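Local coordinates for hydrogenase expression/formation protein (HypB) (Archaeoglobus fulgidus, PDB 2WSM), which is a G3E-family GTPase that dimerizes in a GTP-dependent way and probably binds nickel and zinc in hydrogenase maturation, at residues G55-I60 and F207-L212; Y132-V137 and E202-F207; G42-I47 and D66-A71; K163-E168 and L195-G200. All coordinates share one frame; numbering follows the deposited sequence.

Contact 1 (G55-I60 and F207-L212); sequences GNEVKI and FLRGIL
The carboxylate of E57 and the guanidinium of R209 lie almost in one plane, only 4° apart, with the acid placed at the edge of the guanidinium and over neither face. NH1 of R209 is 4.0 Å from OE2 of E57, and OE1 of E57 stands at about the same distance, so the arginine nitrogen looks into the mouth of the carboxylate. This is too long for a salt bridge, and the attraction between the opposite charges is probably weak. R209 arrives by an extended chain from CG to NE, and its NH2 makes a further long, weak ion pair with D206, one turn earlier on the same helix. E57 is likewise extended beyond CG, which carries its carboxylate toward R209. Helix 201-212, the last of the chain, covers the same face of the parallel sheet as helix 43-54, which probably follows the P-loop, and the segment 55-60 is the turn by which the chain leaves that helix to enter strand 60-64, as in the alpha/beta layering of P-loop NTPases. Beside the charged pair the contact becomes apolar. V58 and L212 reach toward each other tip to tip, with CG1 of V58 at 3.7 Å from CD1 of L212. CG1 of V58 stands anti to the backbone N (chi1 179°), which turns this methyl to the helix. L212 also packs on V31 and L111 of the sheet, while V58 leans on D110, just ahead of strand 111-118.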
loop_
_atom_site.group_PDB
_atom_site.type_symbol
_atom_site.label_atom_id
_atom_site.label_comp_id
_atom_site.label_asym_id
_atom_site.label_seq_id
_atom_site.Cartn_x
_atom_site.Cartn_y
_atom_site.Cartn_z
ATOM N N GLY A 55 -21.880 12.452 -19.781
ATOM C CA GLY A 55 -20.951 12.391 -20.902
ATOM C C GLY A 55 -21.289 13.332 -22.050
ATOM O O GLY A 55 -20.410 13.741 -22.809
ATOM N N ASN A 56 -22.565 13.679 -22.179
ATOM C CA ASN A 56 -23.011 14.598 -23.223
ATOM C C ASN A 56 -22.746 16.068 -22.888
ATOM O O ASN A 56 -22.547 16.888 -23.785
ATOM C CB ASN A 56 -24.498 14.386 -23.528
ATOM C CG ASN A 56 -24.774 13.051 -24.205
ATOM O OD1 ASN A 56 -23.961 12.551 -24.987
ATOM N ND2 ASN A 56 -25.933 12.468 -23.907
ATOM N N GLU A 57 -22.746 16.396 -21.600
ATOM C CA GLU A 57 -22.487 17.764 -21.161
ATOM C C GLU A 57 -20.999 17.977 -20.884
ATOM O O GLU A 57 -20.504 19.104 -20.920
ATOM C CB GLU A 57 -23.284 18.086 -19.891
ATOM C CG GLU A 57 -24.568 17.285 -19.715
ATOM C CD GLU A 57 -24.986 17.167 -18.251
ATOM O OE1 GLU A 57 -25.921 16.387 -17.953
ATOM O OE2 GLU A 57 -24.375 17.849 -17.396
ATOM N N VAL A 58 -20.288 16.889 -20.608
ATOM C CA VAL A 58 -18.898 16.972 -20.164
ATOM C C VAL A 58 -18.009 15.974 -20.895
ATOM O O VAL A 58 -18.345 14.799 -20.994
ATOM C CB VAL A 58 -18.793 16.701 -18.649
ATOM C CG1 VAL A 58 -17.347 16.754 -18.189
ATOM C CG2 VAL A 58 -19.645 17.697 -17.874
ATOM N N LYS A 59 -16.869 16.445 -21.393
ATOM C CA LYS A 59 -15.921 15.583 -22.093
ATOM C C LYS A 59 -15.062 14.784 -21.110
ATOM O O LYS A 59 -14.253 15.348 -20.376
ATOM C CB LYS A 59 -15.032 16.404 -23.031
ATOM C CG LYS A 59 -14.083 15.572 -23.879
ATOM C CD LYS A 59 -14.829 14.842 -24.993
ATOM C CE LYS A 59 -13.864 14.262 -26.025
ATOM N NZ LYS A 59 -13.098 13.099 -25.487
ATOM N N ILE A 60 -15.233 13.468 -21.117
ATOM C CA ILE A 60 -14.603 12.601 -20.126
ATOM C C ILE A 60 -13.579 11.648 -20.728
ATOM O O ILE A 60 -13.830 11.016 -21.758
ATOM C CB ILE A 60 -15.666 11.759 -19.391
ATOM C CG1 ILE A 60 -16.616 12.665 -18.613
ATOM C CG2 ILE A 60 -15.010 10.741 -18.464
ATOM C CD1 ILE A 60 -17.874 11.962 -18.130
ATOM N N PHE A 207 -20.991 16.285 -6.777
ATOM C CA PHE A 207 -19.601 16.490 -6.384
ATOM C C PHE A 207 -18.719 16.744 -7.607
ATOM O O PHE A 207 -17.843 17.607 -7.581
ATOM C CB PHE A 207 -19.086 15.285 -5.601
ATOM C CG PHE A 207 -17.591 15.133 -5.625
ATOM C CD1 PHE A 207 -16.787 15.922 -4.822
ATOM C CD2 PHE A 207 -16.992 14.180 -6.433
ATOM C CE1 PHE A 207 -15.415 15.772 -4.833
ATOM C CE2 PHE A 207 -15.624 14.028 -6.448
ATOM C CZ PHE A 207 -14.832 14.826 -5.649
ATOM N N LEU A 208 -18.953 15.989 -8.675
ATOM C CA LEU A 208 -18.198 16.176 -9.912
ATOM C C LEU A 208 -18.458 17.550 -10.539
ATOM O O LEU A 208 -17.532 18.217 -10.976
ATOM C CB LEU A 208 -18.521 15.071 -10.920
ATOM C CG LEU A 208 -17.996 13.666 -10.634
ATOM C CD1 LEU A 208 -18.442 12.713 -11.742
ATOM C CD2 LEU A 208 -16.475 13.670 -10.488
ATOM N N ARG A 209 -19.721 17.961 -10.587
ATOM C CA ARG A 209 -20.064 19.280 -11.110
ATOM C C ARG A 209 -19.361 20.358 -10.299
ATOM O O ARG A 209 -18.825 21.318 -10.852
ATOM C CB ARG A 209 -21.581 19.508 -11.100
ATOM C CG ARG A 209 -22.348 18.673 -12.123
ATOM C CD ARG A 209 -23.842 19.008 -12.122
ATOM N NE ARG A 209 -24.571 18.287 -13.163
ATOM C CZ ARG A 209 -25.558 17.424 -12.934
ATOM N NH1 ARG A 209 -26.159 16.817 -13.951
ATOM N NH2 ARG A 209 -25.951 17.174 -11.692
ATOM N N GLY A 210 -19.351 20.187 -8.982
ATOM C CA GLY A 210 -18.670 21.124 -8.111
ATOM C C GLY A 210 -17.213 21.321 -8.490
ATOM O O GLY A 210 -16.732 22.451 -8.560
ATOM N N ILE A 211 -16.502 20.226 -8.741
ATOM C CA ILE A 211 -15.067 20.308 -8.996
ATOM C C ILE A 211 -14.729 20.789 -10.412
ATOM O O ILE A 211 -13.620 21.248 -10.670
ATOM C CB ILE A 211 -14.363 18.966 -8.713
ATOM C CG1 ILE A 211 -14.788 17.907 -9.737
ATOM C CG2 ILE A 211 -14.651 18.512 -7.283
ATOM C CD1 ILE A 211 -13.971 16.623 -9.686
ATOM N N LEU A 212 -15.682 20.679 -11.327
ATOM C CA LEU A 212 -15.475 21.152 -12.692
ATOM C C LEU A 212 -15.844 22.629 -12.842
ATOM O O LEU A 212 -15.435 23.284 -13.801
ATOM C CB LEU A 212 -16.261 20.301 -13.692
ATOM C CG LEU A 212 -15.728 18.879 -13.893
ATOM C CD1 LEU A 212 -16.677 18.044 -14.744
ATOM C CD2 LEU A 212 -14.333 18.894 -14.501
#

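Contact 2 (Y132-V137 and E202-F207); sequences YRVVMV and EEWIDF
V134 pushes its CG2 methyl toward two aromatic side chains of helix 201-212, W204 and F207. CG2 of V134 meets CZ3 of W204 at 4.1 Å, close to the plane of the indole and at its edge. The phenyl ring of F207 is approached obliquely and a little more loosely, with its CE2 4.4 Å from CG2 of V134. W204 sends its CG anti to the backbone N (chi1 161°), a torsion that carries the far edge of the indole, with CZ3, to the V134 methyl. Its polar end is buried yet satisfied: NE1 of W204 hydrogen-bonds T50 OG1 on helix 43-54. In F207 the ring edge receives the carbonyl O of W204 in its plane. V134 itself also packs on V33 and V160 of the two flanking strands, which makes this side compact. The other side of the helix is quite different. E202, E203 and D206 are exposed there and take no part in the packing on the strand, although E202 forms a salt bridge with R53. This division of an amphipathic helix, apolar inward and acidic outward, laid over an inner strand of the parallel sheet, is characteristic of the three-layered alpha/beta fold of P-loop NTPases.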
loop_
_atom_site.group_PDB
_atom_site.type_symbol
_atom_site.label_atom_id
_atom_site.label_comp_id
_atom_site.label_asym_id
_atom_site.label_seq_id
_atom_site.Cartn_x
_atom_site.Cartn_y
_atom_site.Cartn_z
ATOM N N TYR A 132 -8.095 15.343 -7.248
ATOM C CA TYR A 132 -8.855 14.762 -6.145
ATOM C C TYR A 132 -8.663 13.257 -6.008
ATOM O O TYR A 132 -8.428 12.552 -6.982
ATOM C CB TYR A 132 -10.350 15.073 -6.292
ATOM C CG TYR A 132 -10.623 16.551 -6.335
ATOM C CD1 TYR A 132 -10.612 17.240 -7.544
ATOM C CD2 TYR A 132 -10.867 17.265 -5.169
ATOM C CE1 TYR A 132 -10.843 18.599 -7.591
ATOM C CE2 TYR A 132 -11.100 18.628 -5.201
ATOM C CZ TYR A 132 -11.084 19.288 -6.418
ATOM O OH TYR A 132 -11.319 20.641 -6.468
ATOM N N ARG A 133 -8.783 12.777 -4.780
ATOM C CA ARG A 133 -8.667 11.362 -4.488
ATOM C C ARG A 133 -10.012 10.834 -4.008
ATOM O O ARG A 133 -10.625 11.388 -3.095
ATOM C CB ARG A 133 -7.609 11.137 -3.409
ATOM C CG ARG A 133 -6.168 11.179 -3.909
ATOM C CD ARG A 133 -5.303 12.130 -3.077
ATOM N NE ARG A 133 -5.339 13.470 -3.664
ATOM C CZ ARG A 133 -4.326 14.037 -4.315
ATOM N NH1 ARG A 133 -3.166 13.402 -4.441
ATOM N NH2 ARG A 133 -4.467 15.252 -4.824
ATOM N N VAL A 134 -10.473 9.764 -4.635
ATOM C CA VAL A 134 -11.657 9.078 -4.162
ATOM C C VAL A 134 -11.265 7.665 -3.741
ATOM O O VAL A 134 -10.464 6.997 -4.408
ATOM C CB VAL A 134 -12.775 9.062 -5.228
ATOM C CG1 VAL A 134 -13.987 8.284 -4.731
ATOM C CG2 VAL A 134 -13.181 10.492 -5.581
ATOM N N VAL A 135 -11.805 7.229 -2.618
ATOM C CA VAL A 135 -11.571 5.881 -2.147
ATOM C C VAL A 135 -12.914 5.192 -2.011
ATOM O O VAL A 135 -13.775 5.644 -1.264
ATOM C CB VAL A 135 -10.815 5.839 -0.796
ATOM C CG1 VAL A 135 -10.545 4.395 -0.400
ATOM C CG2 VAL A 135 -9.518 6.606 -0.882
ATOM N N MET A 136 -13.085 4.109 -2.761
ATOM C CA MET A 136 -14.330 3.368 -2.802
ATOM C C MET A 136 -14.206 2.073 -2.023
ATOM O O MET A 136 -13.219 1.356 -2.157
ATOM C CB MET A 136 -14.694 3.038 -4.252
ATOM C CG MET A 136 -15.019 4.254 -5.109
ATOM S SD MET A 136 -15.553 3.804 -6.776
ATOM C CE MET A 136 -17.096 2.966 -6.430
ATOM N N VAL A 137 -15.216 1.768 -1.219
ATOM C CA VAL A 137 -15.290 0.469 -0.574
ATOM C C VAL A 137 -16.716 -0.085 -0.642
ATOM O O VAL A 137 -17.697 0.647 -0.480
ATOM C CB VAL A 137 -14.795 0.527 0.891
ATOM C CG1 VAL A 137 -15.781 1.296 1.768
ATOM C CG2 VAL A 137 -14.576 -0.866 1.427
ATOM N N GLU A 202 -26.716 10.914 -7.467
ATOM C CA GLU A 202 -26.863 12.340 -7.712
ATOM C C GLU A 202 -25.861 13.114 -6.873
ATOM O O GLU A 202 -25.276 14.098 -7.325
ATOM C CB GLU A 202 -28.282 12.787 -7.374
ATOM C CG GLU A 202 -29.361 11.969 -8.071
ATOM C CD GLU A 202 -29.548 12.343 -9.533
ATOM O OE1 GLU A 202 -28.681 13.056 -10.096
ATOM O OE2 GLU A 202 -30.573 11.916 -10.115
ATOM N N GLU A 203 -25.675 12.666 -5.637
ATOM C CA GLU A 203 -24.691 13.279 -4.763
ATOM C C GLU A 203 -23.311 13.201 -5.411
ATOM O O GLU A 203 -22.570 14.184 -5.416
ATOM C CB GLU A 203 -24.691 12.592 -3.400
ATOM C CG GLU A 203 -23.695 13.175 -2.413
ATOM C CD GLU A 203 -24.024 12.836 -0.957
ATOM O OE1 GLU A 203 -24.692 11.807 -0.705
ATOM O OE2 GLU A 203 -23.611 13.605 -0.065
ATOM N N TRP A 204 -22.981 12.031 -5.962
ATOM C CA TRP A 204 -21.703 11.820 -6.638
ATOM C C TRP A 204 -21.556 12.768 -7.815
ATOM O O TRP A 204 -20.525 13.421 -7.986
ATOM C CB TRP A 204 -21.596 10.366 -7.111
ATOM C CG TRP A 204 -20.567 10.115 -8.186
ATOM C CD1 TRP A 204 -20.809 9.843 -9.497
ATOM C CD2 TRP A 204 -19.136 10.111 -8.036
ATOM N NE1 TRP A 204 -19.622 9.667 -10.175
ATOM C CE2 TRP A 204 -18.581 9.828 -9.300
ATOM C CE3 TRP A 204 -18.273 10.326 -6.957
ATOM C CZ2 TRP A 204 -17.201 9.744 -9.516
ATOM C CZ3 TRP A 204 -16.898 10.240 -7.172
ATOM C CH2 TRP A 204 -16.379 9.954 -8.439
ATOM N N ILE A 205 -22.605 12.850 -8.621
ATOM C CA ILE A 205 -22.586 13.694 -9.807
ATOM C C ILE A 205 -22.427 15.153 -9.398
ATOM O O ILE A 205 -21.621 15.885 -9.976
ATOM C CB ILE A 205 -23.865 13.511 -10.639
ATOM C CG1 ILE A 205 -23.906 12.104 -11.241
ATOM C CG2 ILE A 205 -23.952 14.569 -11.723
ATOM C CD1 ILE A 205 -22.968 11.909 -12.413
ATOM N N ASP A 206 -23.190 15.561 -8.388
ATOM C CA ASP A 206 -23.090 16.912 -7.840
ATOM C C ASP A 206 -21.672 17.247 -7.389
ATOM O O ASP A 206 -21.200 18.363 -7.584
ATOM C CB ASP A 206 -24.065 17.094 -6.674
ATOM C CG ASP A 206 -25.518 17.165 -7.128
ATOM O OD1 ASP A 206 -25.772 17.627 -8.262
ATOM O OD2 ASP A 206 -26.406 16.759 -6.348
ATOM N N PHE A 207 -20.991 16.285 -6.777
ATOM C CA PHE A 207 -19.601 16.490 -6.384
ATOM C C PHE A 207 -18.719 16.744 -7.607
ATOM O O PHE A 207 -17.843 17.607 -7.581
ATOM C CB PHE A 207 -19.086 15.285 -5.601
ATOM C CG PHE A 207 -17.591 15.133 -5.625
ATOM C CD1 PHE A 207 -16.787 15.922 -4.822
ATOM C CD2 PHE A 207 -16.992 14.180 -6.433
ATOM C CE1 PHE A 207 -15.415 15.772 -4.833
ATOM C CE2 PHE A 207 -15.624 14.028 -6.448
ATOM C CZ PHE A 207 -14.832 14.826 -5.649
#

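Contact 3 (G42-I47 and D66-A71); sequences GKTLLI and DVVSKA
K43 and D66 meet with their side chains at about a right angle. The lysine chain, bent at chi3 (-72°), brings NZ to OD1 of D66 in a salt bridge of 2.8 Å. The ammonium does not lie in the carboxylate plane but comes from above it, 51° out. NZ of K43 also donates to the backbone carbonyls of G37 and N116, so three bonds grip it. D66 is held in turn: its OD2 accepts from the backbone N of G118 and its own N donates to E115 OE1. With K43 replaced by an alanine, OD1 of D66 would probably lose its charged mate, and the carbonyls of G37 and N116 their shared donor. Beside this polar knot, T44 and V68 run obliquely past each other, and OG1 of T44 stands 3.8 Å from the CG2 methyl of V68. That contact is only packing, since the hydroxyl of T44 finds its polar partner in E115 OE2. L10 of the second subunit packs on D66, so the salt bridge lies beside the neighbouring subunit. G42, K43 and T44 fit the end of a Walker A P-loop at the start of helix 43-54. The segment 66-71, which follows strand 60-64 and runs into helix 70-77, probably corresponds to the first switch region, and the pair therefore probably belongs to the GTP phosphate site.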
loop_
_atom_site.group_PDB
_atom_site.type_symbol
_atom_site.label_atom_id
_atom_site.label_comp_id
_atom_site.label_asym_id
_atom_site.label_seq_id
_atom_site.Cartn_x
_atom_site.Cartn_y
_atom_site.Cartn_z
ATOM N N GLY A 42 -16.272 -1.612 -7.172
ATOM C CA GLY A 42 -17.187 -1.067 -8.159
ATOM C C GLY A 42 -16.703 0.186 -8.876
ATOM O O GLY A 42 -17.503 1.024 -9.277
ATOM N N LYS A 43 -15.393 0.312 -9.048
ATOM C CA LYS A 43 -14.811 1.503 -9.660
ATOM C C LYS A 43 -15.204 1.640 -11.126
ATOM O O LYS A 43 -15.522 2.731 -11.598
ATOM C CB LYS A 43 -13.284 1.474 -9.537
ATOM C CG LYS A 43 -12.769 1.400 -8.104
ATOM C CD LYS A 43 -11.263 1.214 -8.053
ATOM C CE LYS A 43 -10.873 -0.190 -8.481
ATOM N NZ LYS A 43 -9.430 -0.443 -8.289
ATOM N N THR A 44 -15.178 0.523 -11.846
ATOM C CA THR A 44 -15.470 0.532 -13.275
ATOM C C THR A 44 -16.917 0.922 -13.561
ATOM O O THR A 44 -17.179 1.743 -14.441
ATOM C CB THR A 44 -15.171 -0.838 -13.912
ATOM O OG1 THR A 44 -13.783 -1.140 -13.751
ATOM C CG2 THR A 44 -15.514 -0.845 -15.397
ATOM N N LEU A 45 -17.854 0.328 -12.827
ATOM C CA LEU A 45 -19.268 0.616 -13.035
ATOM C C LEU A 45 -19.581 2.071 -12.716
ATOM O O LEU A 45 -20.322 2.728 -13.451
ATOM C CB LEU A 45 -20.154 -0.311 -12.202
ATOM C CG LEU A 45 -21.667 -0.096 -12.333
ATOM C CD1 LEU A 45 -22.102 -0.212 -13.781
ATOM C CD2 LEU A 45 -22.443 -1.082 -11.472
ATOM N N LEU A 46 -19.017 2.575 -11.621
ATOM C CA LEU A 46 -19.212 3.980 -11.276
ATOM C C LEU A 46 -18.732 4.891 -12.404
ATOM O O LEU A 46 -19.369 5.900 -12.711
ATOM C CB LEU A 46 -18.496 4.340 -9.974
ATOM C CG LEU A 46 -18.644 5.805 -9.548
ATOM C CD1 LEU A 46 -20.104 6.146 -9.259
ATOM C CD2 LEU A 46 -17.776 6.110 -8.342
ATOM N N ILE A 47 -17.614 4.526 -13.027
ATOM C CA ILE A 47 -17.063 5.320 -14.119
ATOM C C ILE A 47 -17.972 5.284 -15.353
ATOM O O ILE A 47 -18.244 6.316 -15.967
ATOM C CB ILE A 47 -15.637 4.866 -14.483
ATOM C CG1 ILE A 47 -14.652 5.292 -13.391
ATOM C CG2 ILE A 47 -15.210 5.446 -15.837
ATOM C CD1 ILE A 47 -13.235 4.721 -13.578
ATOM N N ASP A 66 -7.135 -1.053 -13.370
ATOM C CA ASP A 66 -7.474 -2.442 -13.064
ATOM C C ASP A 66 -7.716 -3.155 -14.384
ATOM O O ASP A 66 -8.131 -2.528 -15.357
ATOM C CB ASP A 66 -8.708 -2.539 -12.162
ATOM C CG ASP A 66 -8.365 -2.950 -10.740
ATOM O OD1 ASP A 66 -9.186 -2.711 -9.834
ATOM O OD2 ASP A 66 -7.275 -3.521 -10.524
ATOM N N VAL A 67 -7.433 -4.452 -14.442
ATOM C CA VAL A 67 -7.739 -5.191 -15.661
ATOM C C VAL A 67 -9.243 -5.158 -15.873
ATOM O O VAL A 67 -10.018 -5.487 -14.977
ATOM C CB VAL A 67 -7.244 -6.656 -15.630
ATOM C CG1 VAL A 67 -7.785 -7.421 -16.834
ATOM C CG2 VAL A 67 -5.722 -6.708 -15.608
ATOM N N VAL A 68 -9.652 -4.738 -17.060
ATOM C CA VAL A 68 -11.068 -4.636 -17.379
ATOM C C VAL A 68 -11.435 -5.608 -18.498
ATOM O O VAL A 68 -10.693 -5.762 -19.466
ATOM C CB VAL A 68 -11.444 -3.196 -17.766
ATOM C CG1 VAL A 68 -12.804 -3.159 -18.427
ATOM C CG2 VAL A 68 -11.405 -2.294 -16.535
ATOM N N SER A 69 -12.574 -6.275 -18.338
ATOM C CA SER A 69 -13.055 -7.239 -19.317
ATOM C C SER A 69 -13.322 -6.564 -20.654
ATOM O O SER A 69 -13.381 -5.337 -20.738
ATOM C CB SER A 69 -14.340 -7.889 -18.818
ATOM O OG SER A 69 -15.413 -6.970 -18.896
ATOM N N LYS A 70 -13.491 -7.371 -21.696
ATOM C CA LYS A 70 -13.725 -6.851 -23.036
ATOM C C LYS A 70 -15.062 -6.131 -23.111
ATOM O O LYS A 70 -15.178 -5.089 -23.759
ATOM C CB LYS A 70 -13.672 -7.978 -24.074
ATOM C CG LYS A 70 -12.303 -8.638 -24.206
ATOM C CD LYS A 70 -12.278 -9.654 -25.341
ATOM C CE LYS A 70 -10.872 -10.200 -25.562
ATOM N NZ LYS A 70 -10.778 -11.039 -26.792
ATOM N N ALA A 71 -16.065 -6.696 -22.445
ATOM C CA ALA A 71 -17.405 -6.124 -22.438
ATOM C C ALA A 71 -17.400 -4.733 -21.822
ATOM O O ALA A 71 -18.069 -3.827 -22.313
ATOM C CB ALA A 71 -18.368 -7.030 -21.690
#

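Contact 4 (K163-E168 and L195-G200); sequences KVALAE and LKTGKG
CG2 of V164 sits between the backbone N and the carbonyl carbon (chi1 -57°), and CG of K199 stands anti to its own N (chi1 -168°); together these settings bring the valine methyl against the fully extended lysine. The two side chains cross at about a right angle, with CG2 of V164 3.9 Å from CD of K199 and equally far from its NZ. CG2 of T197 faces A165 CB at 4.1 Å, while OG1 turns back into its own turn. There OG1 of T197 accepts a weak bond of 3.5 Å from K199 N. K196 curls at its end, and NZ passes L166 CG at 4.2 Å; its real partner is D194, with which it forms a salt bridge. D194 also takes the backbone N of T197 and, weakly, that of A165, and so ties both segments from one carboxylate. A water adds a second tie: it accepts from L195 N at 2.9 Å and, weakly, from K163 N at 3.4 Å. Apart from V164, which is buried, the touching side chains lie at the surface. K163 directs its NZ the other way, to a weak bond with G40 O in the P-loop region. G198 and G200 have positive phi and let the chain turn into helix 201-212. K163 to A165 probably stand where GTPases carry the KxD of NKxD, but with A165 in place of the aspartate, and L195 to G200 probably correspond to the fifth conserved GTPase loop. The pairing, in these places, is consistent with the guanine-binding side of a P-loop GTPase.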
loop_
_atom_site.group_PDB
_atom_site.type_symbol
_atom_site.label_atom_id
_atom_site.label_comp_id
_atom_site.label_asym_id
_atom_site.label_seq_id
_atom_site.Cartn_x
_atom_site.Cartn_y
_atom_site.Cartn_z
ATOM N N LYS A 163 -22.593 -0.316 -2.699
ATOM C CA LYS A 163 -23.472 -1.478 -2.679
ATOM C C LYS A 163 -24.175 -1.609 -1.330
ATOM O O LYS A 163 -24.334 -2.714 -0.808
ATOM C CB LYS A 163 -22.687 -2.757 -3.006
ATOM C CG LYS A 163 -22.016 -2.753 -4.375
ATOM C CD LYS A 163 -21.317 -4.083 -4.681
ATOM C CE LYS A 163 -20.203 -3.895 -5.713
ATOM N NZ LYS A 163 -19.805 -5.156 -6.421
ATOM N N VAL A 164 -24.596 -0.481 -0.763
ATOM C CA VAL A 164 -25.204 -0.492 0.571
ATOM C C VAL A 164 -26.503 -1.310 0.659
ATOM O O VAL A 164 -26.818 -1.868 1.713
ATOM C CB VAL A 164 -25.451 0.934 1.117
ATOM C CG1 VAL A 164 -24.151 1.724 1.155
ATOM C CG2 VAL A 164 -26.505 1.655 0.285
ATOM N N ALA A 165 -27.254 -1.388 -0.437
ATOM C CA ALA A 165 -28.498 -2.159 -0.434
ATOM C C ALA A 165 -28.253 -3.654 -0.213
ATOM O O ALA A 165 -29.199 -4.426 -0.067
ATOM C CB ALA A 165 -29.297 -1.924 -1.716
ATOM N N LEU A 166 -26.988 -4.057 -0.191
ATOM C CA LEU A 166 -26.630 -5.431 0.146
ATOM C C LEU A 166 -26.151 -5.536 1.595
ATOM O O LEU A 166 -25.822 -6.623 2.068
ATOM C CB LEU A 166 -25.546 -5.958 -0.798
ATOM C CG LEU A 166 -25.913 -6.030 -2.284
ATOM C CD1 LEU A 166 -24.807 -6.699 -3.082
ATOM C CD2 LEU A 166 -27.231 -6.760 -2.480
ATOM N N ALA A 167 -26.119 -4.401 2.293
ATOM C CA ALA A 167 -25.597 -4.340 3.660
ATOM C C ALA A 167 -26.188 -5.422 4.554
ATOM O O ALA A 167 -25.474 -6.293 5.057
ATOM C CB ALA A 167 -25.851 -2.972 4.268
ATOM N N GLU A 168 -27.500 -5.351 4.746
ATOM C CA GLU A 168 -28.211 -6.298 5.589
ATOM C C GLU A 168 -27.904 -7.732 5.176
ATOM O O GLU A 168 -27.506 -8.551 5.999
ATOM C CB GLU A 168 -29.717 -6.036 5.518
ATOM C CG GLU A 168 -30.439 -6.303 6.822
ATOM C CD GLU A 168 -29.877 -5.481 7.962
ATOM O OE1 GLU A 168 -30.091 -4.249 7.967
ATOM O OE2 GLU A 168 -29.219 -6.065 8.848
ATOM N N LEU A 195 -25.726 1.803 -6.807
ATOM C CA LEU A 195 -26.059 2.180 -8.176
ATOM C C LEU A 195 -27.375 1.548 -8.648
ATOM O O LEU A 195 -28.158 2.187 -9.356
ATOM C CB LEU A 195 -24.895 1.867 -9.130
ATOM C CG LEU A 195 -23.689 2.806 -8.959
ATOM C CD1 LEU A 195 -22.544 2.478 -9.920
ATOM C CD2 LEU A 195 -24.123 4.258 -9.131
ATOM N N LYS A 196 -27.624 0.309 -8.234
ATOM C CA LYS A 196 -28.866 -0.379 -8.576
ATOM C C LYS A 196 -30.086 0.466 -8.219
ATOM O O LYS A 196 -30.961 0.699 -9.054
ATOM C CB LYS A 196 -28.953 -1.731 -7.867
ATOM C CG LYS A 196 -27.887 -2.735 -8.277
ATOM C CD LYS A 196 -28.008 -4.033 -7.477
ATOM C CE LYS A 196 -27.831 -3.801 -5.969
ATOM N NZ LYS A 196 -26.427 -3.455 -5.582
ATOM N N THR A 197 -30.132 0.930 -6.975
ATOM C CA THR A 197 -31.266 1.702 -6.483
ATOM C C THR A 197 -31.082 3.201 -6.716
ATOM O O THR A 197 -31.970 3.999 -6.408
ATOM C CB THR A 197 -31.506 1.447 -4.982
ATOM O OG1 THR A 197 -30.481 2.087 -4.211
ATOM C CG2 THR A 197 -31.496 -0.044 -4.687
ATOM N N GLY A 198 -29.925 3.580 -7.256
ATOM C CA GLY A 198 -29.635 4.973 -7.553
ATOM C C GLY A 198 -29.206 5.789 -6.346
ATOM O O GLY A 198 -28.881 6.969 -6.463
ATOM N N LYS A 199 -29.208 5.160 -5.178
ATOM C CA LYS A 199 -28.859 5.845 -3.940
ATOM C C LYS A 199 -27.446 6.448 -4.008
ATOM O O LYS A 199 -26.484 5.758 -4.343
ATOM C CB LYS A 199 -28.974 4.866 -2.769
ATOM C CG LYS A 199 -28.911 5.500 -1.394
ATOM C CD LYS A 199 -29.162 4.454 -0.307
ATOM C CE LYS A 199 -29.000 5.048 1.086
ATOM N NZ LYS A 199 -29.054 3.998 2.148
ATOM N N GLY A 200 -27.342 7.741 -3.711
ATOM C CA GLY A 200 -26.063 8.418 -3.625
ATOM C C GLY A 200 -25.505 8.931 -4.941
ATOM O O GLY A 200 -24.554 9.720 -4.950
HETATM O O HOH W 1 -23.237 0.483 -5.950
#

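Contact 2 is the core of the set: three buried apolar groups join strand 132-138 to helix 201-212. Contact 1 shares F207 and that helix but lies at its surface end, where a loose charge pair accompanies one apolar touch; I211 of contact 1 also packs on Y132 of contact 2. Contact 3 is partly buried and polar, set at the P-loop end of helix 43-54, and M136 and W204 of contact 2 pack on its residues K43 and L46. Contact 4, a surface contact of lysine chains, small methyls and water, adjoins contact 2 in sequence and meets contact 3 through L45 and L195. Contacts 1 and 3 do not touch.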